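Local atomic coordinates of suppressor of fused homolog (Drosophila melanogaster, PDB entry 6LPH), a protein that probably binds and sequesters a transcription factor of the Hedgehog pathway, and is represented here by its N-terminal part. Residues G84-V88 with H89-E93; R159-L162 with D163-T167; A176-P179 with Q180-C183; T247-N250 with L251-D254. All coordinates share one frame; numbering follows the deposited sequence.

Contact 1 of 4, residues G84-V88 with H89-E93; sequences GDERV and HLREE
E86 and R91 meet across a surface loop, yet not charge to charge: the carboxylate and guanidinium do not touch, and their planes are turned 50° apart. Instead OE1 of E86 takes the backbone N of R91 at 2.7 Å through its anti lone pair, and the bond is nearly straight, 170° at the hydrogen. Beyond CG the glutamate chain runs extended, which carries OE1 past the alpha carbon of L90 to that amide. The closest side-chain carbons are CG of E86 and CG of R91, 3.8 Å apart, while R91 bends at chi3 (57°) so that its guanidinium lies edge-on beside CA of G84. Its weak, long ion pair is with D81. Nearby, H89 O receives a 3.2 Å CA-H...O contact from CA of E86, and a water links E86 N to the same carbonyl oxygen. V88 flanks H89; its CG1 sits over one face of the imidazole, 3.6 Å from the ring centroid, a CH-pi contact. NE2 of H89 also bonds to the carbonyl of G78, which helps to fix the ring's rotation. D85 and R87 form a side-on salt bridge, NE of R87 meeting OD2 on its syn lone pair and NH2 reaching OD1. The whole is a compact irregular loop, pinched by one side-chain-to-backbone bond and a water bridge, in the connection between strands 71-77 and 97-109.

Contact 2 of 4, residues R159-L162 with D163-T167; sequences RKSL and DGSTT
S161 and G164 close a type I beta turn, and S165 just beyond it ties the serine hydroxyl in. The turn bond runs from G164 N to S161 O at 3.1 Å. G164 itself has a positive phi, a backbone shape that favours glycine. The hydroxyl of S161 is donated to the carbonyl O of S165, in the plane of that carbonyl and on a lone pair; S161 OG lies 2.5 Å from S165 O, unusually short. With chi1 at 59° OG stands between the backbone N and the carbonyl carbon, and there it faces across the turn. An Asx turn overlaps the beta turn: OD1 of D163 accepts from S165 N at 3.0 Å. The same D163 OD1 takes S165 OG at 2.7 Å, from the same face of the carboxylate. S165 OG in turn accepts from the amide of S168, so this hydroxyl is engaged as donor and acceptor. Backbone bonds pair K160 with Q171 and L162 with L170, and the L162 side chain turns into the protein, against W131 and L135 of helix 131-146. The amide of S165 meets OD1 of D163 from well above the carboxylate plane, 57° out, whereas the hydroxyl of the same residue comes in on the syn side, 23° out of it.

Contact 3 of 4, residues A176-P179 with Q180-C183; sequences AQDP and QLGC
This is a local Asx motif in a short loop that breaks strand 172-186, the edge of a hairpin with strand 189-199: the chain leaves the strand after Q177, makes one helix-like turn and resumes. The turn is closed by G182 N, which bonds to D178 O at 2.9 Å, four residues back. Inside it the D178 carboxylate reaches over the chain: CG is anti to the backbone N (chi1 -171°), which brings OD2 to the amides of Q180 and L181; P179 between has no N-H. L181 N bonds to D178 OD2 at 2.8 Å, the straighter bond at 158°, from above the carboxylate plane. Q180 N meets D178 OD2 at 3.0 Å, nearly end-on to the C-O bond and more bent, 132°. Leucine packs against the same group, CG of L181 lying 3.5 Å from OD2 of D178. The extended Q177 lays its amide beside G182 and C183, NE2 of Q177 standing 3.3 Å from CA of G182. G182 has the positive phi that lets the chain turn back into the strand. With R107 in a salt bridge to OD2, and T105 and H73 bonded to OD1, the buried aspartate probably stays ionised, linking the loop to strands 97-109 and 71-77.

Contact 4 of 4, residues T247-N250 with L251-D254; sequences TLLN and LQDD
L248 and L251 pack against each other in a 3-10 segment and its continuation, three residues apart. In both, CG lies anti to the carbonyl carbon (chi1 -64° and -48°) and chi2 is extended, yet the two side chains cross rather than run alongside: CD2 of L248 meets CD1 of L251 at 3.6 Å. L251 also folds over the backbone it is bonded to. Its N donates to L248 O at 3.1 Å, and its CB and CG lie against that same oxygen, CB of L251 at 3.4 Å from L248 O, so apolar atoms shield the bond from one side. N250 bends back the other way. Its ND2 bonds to T247 O at 3.0 Å and almost straight, with the oxygen in the plane of the amide, reinforcing the weak backbone bond from N250 N to the same carbonyl; one oxygen thus accepts two donors from a single residue, and this fixes the rotation of the amide. The side chains of L249 and Q252 extend together, one next to the other, along the outer surface. The segment follows helix 240-243 and lies against helix 201-219: L251 rests on Q206 and W210 of helix 201-219 and on F241 of helix 240-243, N250 and T247 touch F218 of helix 201-219, and R209 of that helix binds both L251 O and the carboxylate of D253.

The four contacts follow in series along the chain, none nested in or crossing another. Contact 1 closes a surface loop between strands 71-77 and 97-109, its centre about 24 Å from that of the chain. Contact 2 shapes the connection from strand 155-156 to strand 172-186, fitting it to helix 131-146. Only a few residues on, contact 3 interrupts strand 172-186 itself and ties it to strands 71-77 and 97-109 through H73, T105 and R107; its nearest atoms are still about 12 Å from contact 2. Contact 4 lies close to the end of the modelled chain, beside helix 201-219, its centre about 45 Å from that of contact 1.

Contact 1 of 4, residues G84-V88 with H89-E93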
loop_
_atom_site.group_PDB
_atom_site.type_symbol
_atom_site.label_atom_id
_atom_site.label_comp_id
_atom_site.label_asym_id
_atom_site.label_seq_id
_atom_site.Cartn_x
_atom_site.Cartn_y
_atom_site.Cartn_z
ATOM N N GLY A 84 3.339 20.976 6.482
ATOM C CA GLY A 84 4.262 21.719 7.325
ATOM C C GLY A 84 3.622 22.757 8.232
ATOM O O GLY A 84 4.332 23.424 8.971
ATOM N N ASP A 85 2.293 22.888 8.196
ATOM C CA ASP A 85 1.609 23.963 8.947
ATOM C C ASP A 85 0.666 23.489 10.072
ATOM O O ASP A 85 -0.168 24.271 10.569
ATOM C CB ASP A 85 0.871 24.906 7.983
ATOM C CG ASP A 85 -0.229 24.202 7.188
ATOM O OD1 ASP A 85 -0.880 24.870 6.356
ATOM O OD2 ASP A 85 -0.435 22.991 7.370
ATOM N N GLU A 86 0.809 22.218 10.458
ATOM C CA GLU A 86 0.123 21.625 11.607
ATOM C C GLU A 86 -1.377 21.465 11.372
ATOM O O GLU A 86 -2.158 21.325 12.334
ATOM C CB GLU A 86 0.418 22.384 12.923
ATOM C CG GLU A 86 1.897 22.443 13.291
ATOM C CD GLU A 86 2.169 22.986 14.690
ATOM O OE1 GLU A 86 2.654 22.216 15.562
ATOM O OE2 GLU A 86 1.916 24.187 14.931
ATOM N N ARG A 87 -1.795 21.490 10.107
ATOM C CA ARG A 87 -3.220 21.257 9.825
ATOM C C ARG A 87 -3.655 19.830 10.221
ATOM O O ARG A 87 -4.805 19.597 10.570
ATOM C CB ARG A 87 -3.552 21.554 8.368
ATOM C CG ARG A 87 -2.959 20.583 7.371
ATOM C CD ARG A 87 -3.346 21.024 5.981
ATOM N NE ARG A 87 -2.602 22.222 5.579
ATOM C CZ ARG A 87 -2.814 22.868 4.433
ATOM N NH1 ARG A 87 -3.747 22.453 3.570
ATOM N NH2 ARG A 87 -2.113 23.948 4.156
ATOM N N VAL A 88 -2.724 18.884 10.155
ATOM C CA VAL A 88 -2.963 17.519 10.640
ATOM C C VAL A 88 -1.961 17.124 11.737
ATOM O O VAL A 88 -2.349 16.583 12.784
ATOM C CB VAL A 88 -2.889 16.479 9.489
ATOM C CG1 VAL A 88 -2.895 15.057 10.067
ATOM C CG2 VAL A 88 -4.045 16.653 8.491
ATOM N N HIS A 89 -0.683 17.423 11.505
ATOM C CA HIS A 89 0.407 16.883 12.298
ATOM C C HIS A 89 1.057 17.962 13.090
ATOM O O HIS A 89 1.549 18.937 12.540
ATOM C CB HIS A 89 1.447 16.199 11.393
ATOM C CG HIS A 89 0.933 14.956 10.691
ATOM N ND1 HIS A 89 0.731 13.781 11.338
ATOM C CD2 HIS A 89 0.569 14.737 9.357
ATOM C CE1 HIS A 89 0.263 12.858 10.464
ATOM N NE2 HIS A 89 0.165 13.444 9.251
ATOM N N LEU A 90 1.043 17.806 14.407
ATOM C CA LEU A 90 1.611 18.800 15.309
ATOM C C LEU A 90 3.123 18.676 15.239
ATOM O O LEU A 90 3.652 17.576 15.197
ATOM C CB LEU A 90 1.092 18.585 16.736
ATOM C CG LEU A 90 -0.429 18.729 16.948
ATOM C CD1 LEU A 90 -0.800 18.430 18.398
ATOM C CD2 LEU A 90 -1.001 20.081 16.506
ATOM N N ARG A 91 3.830 19.790 15.187
ATOM C CA ARG A 91 5.281 19.728 15.080
ATOM C C ARG A 91 5.956 19.943 16.424
ATOM O O ARG A 91 5.826 20.997 17.035
ATOM C CB ARG A 91 5.778 20.736 14.068
ATOM C CG ARG A 91 5.142 20.604 12.695
ATOM C CD ARG A 91 6.061 21.217 11.657
ATOM N NE ARG A 91 7.347 20.545 11.770
ATOM C CZ ARG A 91 8.129 20.228 10.747
ATOM N NH1 ARG A 91 9.261 19.566 10.963
ATOM N NH2 ARG A 91 7.757 20.538 9.503
ATOM N N GLU A 92 6.670 18.924 16.882
ATOM C CA GLU A 92 7.345 18.976 18.160
ATOM C C GLU A 92 8.810 19.342 17.953
ATOM O O GLU A 92 9.458 18.867 17.022
ATOM C CB GLU A 92 7.224 17.617 18.830
ATOM C CG GLU A 92 6.030 17.468 19.753
ATOM C CD GLU A 92 6.426 17.601 21.208
ATOM O OE1 GLU A 92 7.620 17.398 21.518
ATOM O OE2 GLU A 92 5.553 17.905 22.043
ATOM N N GLU A 93 9.345 20.191 18.817
ATOM C CA GLU A 93 10.764 20.497 18.738
ATOM C C GLU A 93 11.545 19.208 18.959
ATOM O O GLU A 93 11.180 18.373 19.792
ATOM C CB GLU A 93 11.172 21.547 19.769
ATOM C CG GLU A 93 12.563 22.114 19.527
ATOM C CD GLU A 93 13.248 22.570 20.802
ATOM O OE1 GLU A 93 14.411 22.157 21.028
ATOM O OE2 GLU A 93 12.630 23.336 21.580
HETATM O O HOH W 1 2.378 19.838 10.171
#

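Contact 2 of 4, residues R159-L162 with D163-T167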
loop_
_atom_site.group_PDB
_atom_site.type_symbol
_atom_site.label_atom_id
_atom_site.label_comp_id
_atom_site.label_asym_id
_atom_site.label_seq_id
_atom_site.Cartn_x
_atom_site.Cartn_y
_atom_site.Cartn_z
ATOM N N ARG A 159 -7.330 -9.506 10.232
ATOM C CA ARG A 159 -8.401 -10.520 10.352
ATOM C C ARG A 159 -9.560 -10.372 9.373
ATOM O O ARG A 159 -10.702 -10.603 9.746
ATOM C CB ARG A 159 -8.971 -10.599 11.798
ATOM C CG ARG A 159 -7.926 -10.874 12.870
ATOM C CD ARG A 159 -7.222 -12.196 12.633
ATOM N NE ARG A 159 -6.383 -12.535 13.764
ATOM C CZ ARG A 159 -5.560 -13.578 13.821
ATOM N NH1 ARG A 159 -5.412 -14.396 12.772
ATOM N NH2 ARG A 159 -4.836 -13.764 14.918
ATOM N N LYS A 160 -9.285 -9.948 8.143
ATOM C CA LYS A 160 -10.300 -9.961 7.082
ATOM C C LYS A 160 -9.645 -9.760 5.728
ATOM O O LYS A 160 -8.586 -9.115 5.621
ATOM C CB LYS A 160 -11.420 -8.942 7.323
ATOM C CG LYS A 160 -10.933 -7.541 7.560
ATOM C CD LYS A 160 -11.897 -6.688 8.391
ATOM C CE LYS A 160 -11.300 -5.292 8.600
ATOM N NZ LYS A 160 -10.204 -5.221 9.644
ATOM N N SER A 161 -10.239 -10.347 4.697
ATOM C CA SER A 161 -9.657 -10.277 3.371
ATOM C C SER A 161 -9.392 -8.833 3.017
ATOM O O SER A 161 -10.221 -7.948 3.248
ATOM C CB SER A 161 -10.575 -10.929 2.304
ATOM O OG SER A 161 -11.824 -10.278 2.276
ATOM N N LEU A 162 -8.208 -8.591 2.474
ATOM C CA LEU A 162 -7.783 -7.233 2.139
ATOM C C LEU A 162 -8.697 -6.579 1.093
ATOM O O LEU A 162 -8.887 -5.370 1.093
ATOM C CB LEU A 162 -6.345 -7.251 1.652
ATOM C CG LEU A 162 -5.315 -8.049 2.468
ATOM C CD1 LEU A 162 -3.942 -7.717 1.879
ATOM C CD2 LEU A 162 -5.388 -7.764 3.981
ATOM N N ASP A 163 -9.268 -7.393 0.213
ATOM C CA ASP A 163 -10.104 -6.881 -0.850
ATOM C C ASP A 163 -11.592 -7.023 -0.554
ATOM O O ASP A 163 -12.425 -6.736 -1.418
ATOM C CB ASP A 163 -9.762 -7.574 -2.182
ATOM C CG ASP A 163 -9.916 -9.105 -2.126
ATOM O OD1 ASP A 163 -10.316 -9.689 -1.093
ATOM O OD2 ASP A 163 -9.611 -9.740 -3.153
ATOM N N GLY A 164 -11.924 -7.474 0.661
ATOM C CA GLY A 164 -13.315 -7.721 1.028
ATOM C C GLY A 164 -13.974 -8.911 0.344
ATOM O O GLY A 164 -15.179 -9.128 0.496
ATOM N N SER A 165 -13.188 -9.709 -0.392
ATOM C CA SER A 165 -13.679 -10.961 -0.993
ATOM C C SER A 165 -13.924 -12.033 0.082
ATOM O O SER A 165 -13.334 -11.979 1.183
ATOM C CB SER A 165 -12.671 -11.499 -2.017
ATOM O OG SER A 165 -11.521 -12.073 -1.368
ATOM N N THR A 166 -14.766 -13.009 -0.253
ATOM C CA THR A 166 -14.995 -14.173 0.618
ATOM C C THR A 166 -13.981 -15.297 0.382
ATOM O O THR A 166 -13.916 -16.238 1.173
ATOM C CB THR A 166 -16.438 -14.763 0.513
ATOM O OG1 THR A 166 -16.650 -15.391 -0.764
ATOM C CG2 THR A 166 -17.517 -13.702 0.759
ATOM N N THR A 167 -13.199 -15.209 -0.694
ATOM C CA THR A 167 -12.342 -16.332 -1.110
ATOM C C THR A 167 -10.833 -16.139 -0.810
ATOM O O THR A 167 -10.102 -17.107 -0.605
ATOM C CB THR A 167 -12.505 -16.639 -2.604
ATOM O OG1 THR A 167 -12.263 -15.441 -3.348
ATOM C CG2 THR A 167 -13.932 -17.155 -2.903
#

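Contact 3 of 4, residues A176-P179 with Q180-C183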
loop_
_atom_site.group_PDB
_atom_site.type_symbol
_atom_site.label_atom_id
_atom_site.label_comp_id
_atom_site.label_asym_id
_atom_site.label_seq_id
_atom_site.Cartn_x
_atom_site.Cartn_y
_atom_site.Cartn_z
ATOM N N ALA A 176 6.938 -4.284 5.401
ATOM C CA ALA A 176 8.300 -4.355 4.875
ATOM C C ALA A 176 8.726 -2.979 4.408
ATOM O O ALA A 176 7.880 -2.084 4.243
ATOM C CB ALA A 176 8.373 -5.363 3.714
ATOM N N GLN A 177 10.036 -2.791 4.222
ATOM C CA GLN A 177 10.509 -1.560 3.624
ATOM C C GLN A 177 10.226 -1.675 2.125
ATOM O O GLN A 177 10.529 -2.696 1.528
ATOM C CB GLN A 177 12.001 -1.357 3.849
ATOM C CG GLN A 177 12.434 -0.015 3.266
ATOM C CD GLN A 177 13.896 0.244 3.465
ATOM O OE1 GLN A 177 14.681 -0.671 3.711
ATOM N NE2 GLN A 177 14.273 1.488 3.363
ATOM N N ASP A 178 9.619 -0.651 1.540
ATOM C CA ASP A 178 9.434 -0.601 0.086
ATOM C C ASP A 178 10.800 -0.671 -0.635
ATOM O O ASP A 178 11.631 0.205 -0.454
ATOM C CB ASP A 178 8.627 0.660 -0.324
ATOM C CG ASP A 178 8.234 0.639 -1.792
ATOM O OD1 ASP A 178 7.013 0.621 -2.053
ATOM O OD2 ASP A 178 9.132 0.616 -2.679
ATOM N N PRO A 179 11.022 -1.715 -1.456
ATOM C CA PRO A 179 12.330 -1.960 -2.075
ATOM C C PRO A 179 12.770 -0.847 -3.048
ATOM O O PRO A 179 13.965 -0.601 -3.198
ATOM C CB PRO A 179 12.119 -3.293 -2.830
ATOM C CG PRO A 179 10.650 -3.347 -3.102
ATOM C CD PRO A 179 9.987 -2.659 -1.936
ATOM N N GLN A 180 11.813 -0.202 -3.708
ATOM C CA GLN A 180 12.088 0.892 -4.655
ATOM C C GLN A 180 12.208 2.218 -3.936
ATOM O O GLN A 180 13.097 3.033 -4.233
ATOM C CB GLN A 180 10.885 1.064 -5.578
ATOM C CG GLN A 180 11.148 0.701 -6.977
ATOM C CD GLN A 180 9.898 0.753 -7.800
ATOM O OE1 GLN A 180 8.774 0.612 -7.280
ATOM N NE2 GLN A 180 10.073 0.959 -9.102
ATOM N N LEU A 181 11.274 2.462 -3.024
ATOM C CA LEU A 181 11.139 3.819 -2.471
ATOM C C LEU A 181 12.036 4.059 -1.275
ATOM O O LEU A 181 12.474 5.183 -1.063
ATOM C CB LEU A 181 9.692 4.156 -2.130
ATOM C CG LEU A 181 8.710 4.015 -3.300
ATOM C CD1 LEU A 181 7.330 4.482 -2.882
ATOM C CD2 LEU A 181 9.213 4.776 -4.515
ATOM N N GLY A 182 12.282 3.002 -0.500
ATOM C CA GLY A 182 13.148 3.096 0.674
ATOM C C GLY A 182 12.689 4.152 1.677
ATOM O O GLY A 182 11.520 4.229 2.038
ATOM N N CYS A 183 13.619 4.985 2.129
ATOM C CA CYS A 183 13.296 5.982 3.138
ATOM C C CYS A 183 13.941 7.275 2.656
ATOM O O CYS A 183 15.033 7.236 2.116
ATOM C CB CYS A 183 13.861 5.553 4.505
ATOM S SG CYS A 183 13.349 3.888 5.062
#

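Contact 4 of 4, residues T247-N250 with L251-D254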
loop_
_atom_site.group_PDB
_atom_site.type_symbol
_atom_site.label_atom_id
_atom_site.label_comp_id
_atom_site.label_asym_id
_atom_site.label_seq_id
_atom_site.Cartn_x
_atom_site.Cartn_y
_atom_site.Cartn_z
ATOM N N THR A 247 11.157 -24.254 5.935
ATOM C CA THR A 247 11.067 -23.017 6.706
ATOM C C THR A 247 10.504 -23.212 8.117
ATOM O O THR A 247 10.758 -22.388 8.995
ATOM C CB THR A 247 10.267 -21.944 5.945
ATOM O OG1 THR A 247 8.968 -22.458 5.617
ATOM C CG2 THR A 247 11.022 -21.543 4.630
ATOM N N LEU A 248 9.769 -24.308 8.341
ATOM C CA LEU A 248 9.201 -24.611 9.662
ATOM C C LEU A 248 10.263 -24.882 10.727
ATOM O O LEU A 248 9.997 -24.756 11.926
ATOM C CB LEU A 248 8.237 -25.805 9.591
ATOM C CG LEU A 248 6.975 -25.610 8.743
ATOM C CD1 LEU A 248 6.368 -26.940 8.348
ATOM C CD2 LEU A 248 5.934 -24.755 9.470
ATOM N N LEU A 249 11.466 -25.248 10.292
ATOM C CA LEU A 249 12.537 -25.607 11.235
ATOM C C LEU A 249 12.990 -24.423 12.094
ATOM O O LEU A 249 13.486 -24.606 13.205
ATOM C CB LEU A 249 13.716 -26.256 10.503
ATOM C CG LEU A 249 13.435 -27.686 10.015
ATOM C CD1 LEU A 249 14.607 -28.246 9.226
ATOM C CD2 LEU A 249 13.093 -28.631 11.157
ATOM N N ASN A 250 12.772 -23.218 11.586
ATOM C CA ASN A 250 13.165 -21.988 12.288
ATOM C C ASN A 250 12.192 -21.607 13.409
ATOM O O ASN A 250 12.476 -20.707 14.195
ATOM C CB ASN A 250 13.283 -20.822 11.296
ATOM C CG ASN A 250 14.188 -21.138 10.136
ATOM O OD1 ASN A 250 15.362 -20.788 10.150
ATOM N ND2 ASN A 250 13.649 -21.812 9.119
ATOM N N LEU A 251 11.064 -22.315 13.489
ATOM C CA LEU A 251 9.950 -21.922 14.356
ATOM C C LEU A 251 9.908 -22.611 15.725
ATOM O O LEU A 251 9.107 -22.232 16.581
ATOM C CB LEU A 251 8.623 -22.160 13.635
ATOM C CG LEU A 251 8.454 -21.657 12.201
ATOM C CD1 LEU A 251 7.084 -22.114 11.708
ATOM C CD2 LEU A 251 8.612 -20.145 12.078
ATOM N N GLN A 252 10.749 -23.625 15.918
ATOM C CA GLN A 252 10.737 -24.431 17.133
ATOM C C GLN A 252 11.192 -23.628 18.357
ATOM O O GLN A 252 12.176 -22.885 18.293
ATOM C CB GLN A 252 11.620 -25.668 16.941
ATOM C CG GLN A 252 11.160 -26.600 15.817
ATOM C CD GLN A 252 12.285 -27.450 15.225
ATOM O OE1 GLN A 252 13.440 -27.018 15.155
ATOM N NE2 GLN A 252 11.942 -28.661 14.766
ATOM N N ASP A 253 10.458 -23.749 19.460
ATOM C CA ASP A 253 10.912 -23.183 20.742
ATOM C C ASP A 253 12.090 -24.017 21.207
ATOM O O ASP A 253 12.045 -25.256 21.167
ATOM C CB ASP A 253 9.830 -23.255 21.818
ATOM C CG ASP A 253 8.497 -22.690 21.369
ATOM O OD1 ASP A 253 8.377 -21.454 21.228
ATOM O OD2 ASP A 253 7.554 -23.491 21.195
ATOM N N ASP A 254 13.152 -23.363 21.653
ATOM C CA ASP A 254 14.265 -24.145 22.168
ATOM C C ASP A 254 14.356 -24.121 23.676
ATOM O O ASP A 254 14.460 -23.062 24.299
ATOM C CB ASP A 254 15.602 -23.769 21.532
ATOM C CG ASP A 254 16.417 -24.991 21.151
ATOM O OD1 ASP A 254 16.285 -26.046 21.825
ATOM O OD2 ASP A 254 17.178 -24.902 20.166
#